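Local coordinates for probable aminotransferase (PDB 5YKR), which belongs to the class-III aminotransferases, a family of pyridoxal-phosphate enzymes, and holds pyridoxal phosphate covalently bound, at residues T225-P237 with V379-M391. Sequence-based numbering, arbitrary orientation.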
# COMPACT_ATOMS: atom_id res chain seq x y z
N THR A 225 6.03 14.61 11.35
CA THR A 225 6.16 15.85 10.59
C THR A 225 7.09 15.70 9.39
O THR A 225 8.08 14.96 9.46
CB THR A 225 6.65 17.01 11.47
OG1 THR A 225 6.57 18.27 10.77
CG2 THR A 225 8.07 16.78 12.00
N GLU A 226 6.81 16.45 8.33
CA GLU A 226 7.86 16.76 7.36
C GLU A 226 8.85 17.70 8.04
O GLU A 226 8.47 18.50 8.91
CB GLU A 226 7.31 17.43 6.12
CG GLU A 226 6.38 16.56 5.28
CD GLU A 226 6.03 17.31 4.02
OE1 GLU A 226 5.07 18.16 4.05
OE2 GLU A 226 6.73 17.12 2.99
N PRO A 227 10.12 17.68 7.63
CA PRO A 227 11.07 18.66 8.19
C PRO A 227 10.92 20.07 7.62
O PRO A 227 11.48 21.03 8.17
CB PRO A 227 12.43 18.03 7.86
CG PRO A 227 12.19 17.28 6.58
CD PRO A 227 10.78 16.77 6.65
N PHE A 228 10.19 20.16 6.52
CA PHE A 228 9.93 21.39 5.78
C PHE A 228 8.60 21.07 5.11
O PHE A 228 8.52 20.05 4.42
CB PHE A 228 11.12 21.57 4.83
CG PHE A 228 11.16 22.86 4.05
CD1 PHE A 228 10.22 23.18 3.11
CD2 PHE A 228 12.27 23.68 4.19
CE1 PHE A 228 10.32 24.36 2.39
CE2 PHE A 228 12.39 24.86 3.51
CZ PHE A 228 11.41 25.19 2.60
N MET A 229 7.53 21.82 5.43
CA MET A 229 6.22 21.38 4.93
C MET A 229 6.14 21.62 3.43
O MET A 229 6.59 22.66 2.93
CB MET A 229 5.06 22.07 5.66
CG MET A 229 5.16 21.95 7.15
SD MET A 229 3.76 22.70 8.06
CE MET A 229 2.39 21.62 7.61
N THR A 230 5.54 20.69 2.70
CA THR A 230 5.45 20.76 1.24
C THR A 230 4.08 20.54 0.69
O THR A 230 3.90 20.58 -0.53
CB THR A 230 6.39 19.74 0.57
OG1 THR A 230 5.94 18.42 0.85
CG2 THR A 230 7.84 19.94 1.04
N ASN A 231 3.09 20.35 1.55
CA ASN A 231 1.76 19.97 1.10
C ASN A 231 0.68 21.02 1.39
O ASN A 231 -0.50 20.69 1.46
CB ASN A 231 1.43 18.59 1.65
CG ASN A 231 2.27 17.48 1.03
OD1 ASN A 231 3.01 16.69 1.73
ND2 ASN A 231 2.11 17.35 -0.24
N VAL A 232 1.13 22.27 1.52
CA VAL A 232 0.23 23.44 1.62
C VAL A 232 0.95 24.63 1.02
O VAL A 232 1.11 25.69 1.65
CB VAL A 232 -0.26 23.62 3.09
CG1 VAL A 232 0.90 23.91 4.06
CG2 VAL A 232 -1.35 24.66 3.16
N GLY A 233 1.53 24.42 -0.16
CA GLY A 233 2.70 25.20 -0.49
C GLY A 233 3.85 24.81 0.44
O GLY A 233 3.75 23.82 1.20
N MET A 234 4.91 25.58 0.40
CA MET A 234 6.08 25.28 1.22
C MET A 234 6.18 26.13 2.46
O MET A 234 6.09 27.33 2.38
CB MET A 234 7.35 25.45 0.40
CG MET A 234 7.52 24.37 -0.62
SD MET A 234 8.99 24.67 -1.67
CE MET A 234 8.88 23.18 -2.59
N VAL A 235 6.35 25.49 3.61
CA VAL A 235 6.50 26.18 4.89
C VAL A 235 7.87 25.82 5.46
O VAL A 235 8.09 24.70 6.00
CB VAL A 235 5.39 25.83 5.91
CG1 VAL A 235 5.55 26.72 7.14
CG2 VAL A 235 4.00 25.93 5.27
N PRO A 236 8.82 26.74 5.35
CA PRO A 236 10.12 26.44 5.93
C PRO A 236 10.11 26.42 7.45
O PRO A 236 9.33 27.15 8.08
CB PRO A 236 10.98 27.65 5.48
CG PRO A 236 10.24 28.29 4.39
CD PRO A 236 8.80 28.03 4.65
N PRO A 237 10.94 25.60 8.07
CA PRO A 237 11.14 25.68 9.51
C PRO A 237 11.84 27.00 9.87
O PRO A 237 12.74 27.45 9.17
CB PRO A 237 11.99 24.44 9.80
CG PRO A 237 12.80 24.26 8.57
CD PRO A 237 11.92 24.69 7.43
N VAL A 379 8.16 32.72 -4.15
CA VAL A 379 8.62 31.40 -4.53
C VAL A 379 9.70 30.91 -3.59
O VAL A 379 10.55 31.68 -3.14
CB VAL A 379 9.07 31.36 -6.03
CG1 VAL A 379 10.32 32.21 -6.33
CG2 VAL A 379 9.32 29.94 -6.51
N THR A 380 9.66 29.58 -3.34
CA THR A 380 10.58 28.88 -2.45
C THR A 380 11.16 27.65 -3.14
O THR A 380 10.49 27.02 -3.93
CB THR A 380 9.84 28.46 -1.16
OG1 THR A 380 9.33 29.65 -0.53
CG2 THR A 380 10.73 27.74 -0.18
N ARG A 381 12.41 27.30 -2.81
CA ARG A 381 13.06 26.09 -3.35
C ARG A 381 13.66 25.28 -2.21
O ARG A 381 14.27 25.82 -1.27
CB ARG A 381 14.14 26.46 -4.37
CG ARG A 381 14.90 25.25 -4.91
CD ARG A 381 15.82 25.59 -6.05
NE ARG A 381 16.98 26.34 -5.59
CZ ARG A 381 18.11 25.80 -5.17
NH1 ARG A 381 18.26 24.46 -5.12
NH2 ARG A 381 19.12 26.60 -4.81
N ILE A 382 13.46 23.96 -2.27
CA ILE A 382 14.17 23.00 -1.44
C ILE A 382 14.83 22.01 -2.38
O ILE A 382 14.20 21.09 -2.91
CB ILE A 382 13.30 22.30 -0.38
CG1 ILE A 382 11.96 21.88 -0.89
CG2 ILE A 382 13.17 23.22 0.79
CD1 ILE A 382 11.34 20.85 0.04
N GLY A 383 16.12 22.26 -2.65
CA GLY A 383 16.85 21.40 -3.56
C GLY A 383 16.27 21.38 -4.96
O GLY A 383 16.27 22.41 -5.63
N ALA A 384 15.78 20.23 -5.39
CA ALA A 384 15.21 20.01 -6.71
C ALA A 384 13.77 20.47 -6.87
O ALA A 384 13.23 20.38 -7.99
CB ALA A 384 15.32 18.55 -7.07
N ARG A 385 13.11 20.91 -5.78
CA ARG A 385 11.68 21.15 -5.79
C ARG A 385 11.40 22.64 -5.55
O ARG A 385 11.94 23.21 -4.61
CB ARG A 385 11.05 20.28 -4.66
CG ARG A 385 9.54 20.22 -4.63
CD ARG A 385 9.08 19.45 -3.40
NE ARG A 385 7.64 19.25 -3.50
CZ ARG A 385 7.04 18.21 -4.13
NH1 ARG A 385 7.75 17.23 -4.67
NH2 ARG A 385 5.74 18.22 -4.28
N VAL A 386 10.59 23.25 -6.43
CA VAL A 386 10.34 24.70 -6.41
C VAL A 386 8.83 24.95 -6.37
O VAL A 386 8.09 24.37 -7.18
CB VAL A 386 10.90 25.35 -7.70
CG1 VAL A 386 10.64 26.86 -7.77
CG2 VAL A 386 12.41 25.08 -7.80
N GLU A 387 8.37 25.83 -5.46
CA GLU A 387 6.92 26.10 -5.40
C GLU A 387 6.67 27.55 -5.03
O GLU A 387 7.31 28.07 -4.13
CB GLU A 387 6.26 25.16 -4.38
CG GLU A 387 4.75 25.32 -4.23
CD GLU A 387 4.03 24.06 -3.77
OE1 GLU A 387 4.74 23.11 -3.30
OE2 GLU A 387 2.76 24.03 -3.82
N TYR A 388 5.65 28.12 -5.68
CA TYR A 388 5.20 29.45 -5.33
C TYR A 388 3.83 29.41 -4.59
O TYR A 388 3.10 28.38 -4.60
CB TYR A 388 5.17 30.38 -6.52
CG TYR A 388 4.49 29.84 -7.75
CD1 TYR A 388 3.11 30.06 -7.97
CD2 TYR A 388 5.20 29.14 -8.71
CE1 TYR A 388 2.49 29.55 -9.09
CE2 TYR A 388 4.58 28.66 -9.86
CZ TYR A 388 3.24 28.91 -10.05
OH TYR A 388 2.57 28.45 -11.13
N LEU A 389 3.54 30.49 -3.88
CA LEU A 389 2.34 30.63 -3.07
C LEU A 389 1.85 32.05 -3.27
O LEU A 389 2.65 33.00 -3.45
CB LEU A 389 2.67 30.45 -1.58
CG LEU A 389 2.43 29.15 -0.84
CD1 LEU A 389 2.97 29.26 0.58
CD2 LEU A 389 0.96 28.68 -0.90
N PHE A 390 0.52 32.23 -3.18
CA PHE A 390 -0.09 33.54 -3.48
C PHE A 390 -0.16 34.43 -2.23
O PHE A 390 -1.23 34.90 -1.84
CB PHE A 390 -1.49 33.37 -4.10
CG PHE A 390 -1.59 32.35 -5.21
CD1 PHE A 390 -0.56 32.17 -6.14
CD2 PHE A 390 -2.73 31.59 -5.34
CE1 PHE A 390 -0.68 31.23 -7.16
CE2 PHE A 390 -2.88 30.66 -6.37
CZ PHE A 390 -1.84 30.47 -7.26
N MET A 391 1.00 34.66 -1.63
CA MET A 391 1.13 35.62 -0.55
C MET A 391 2.54 36.24 -0.61
O MET A 391 3.49 35.68 -1.20
CB MET A 391 0.89 34.93 0.81
CG MET A 391 1.84 33.77 1.13
SD MET A 391 1.43 32.79 2.57
CE MET A 391 1.79 33.97 3.89
O HOH W 1 5.32 20.70 -2.79
O HOH W 2 5.70 27.73 -1.62
O HOH W 3 6.89 29.16 0.45
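Met234, in the loop that leaves strand 220-225 of the large seven-stranded sheet, lies against one face of the beta hairpin formed by strands 378-382 and 385-389, whose turn is type II'. Unbranched and flexible, its side chain runs fully extended beyond CG (chi2 176°) and reaches across both strands: SD stands 3.6 Å from Thr380 O, and CE settles among Ile382 CG1, Arg385 CG and Glu387 CB, with Arg385 CG at 3.7 Å. Beside it, Ile382 sets its CG2 methyl over the middle of one face of the Phe228 ring, a CH-pi contact, while Thr380 CG2 meets the ring's edge in plane, 3.8 Å from Phe228 CZ. Gly233 easily adopts its positive phi and, lacking a side chain, packs its CA 3.5 Å from Glu387 OE2 and 3.9 Å from Leu389 CD2.

No direct hydrogen bond crosses the interface; water does the polar work. One water donates to Thr230 O and Glu387 OE1; its oxygen, in the guanidinium plane, accepts from Arg385 NE at 2.8 Å. A second joins Met234 N to Glu387 O, and a third links Met234 O with Thr380 OG1. Arg385 NH1 is hydrogen-bonded to Ser85 OG, and Glu387 OE2 to Asn429 N. This buried, water-mediated contact joins the large domain to the small C-terminal antiparallel sheet, consistent with the fold type I architecture of class-III aminotransferases.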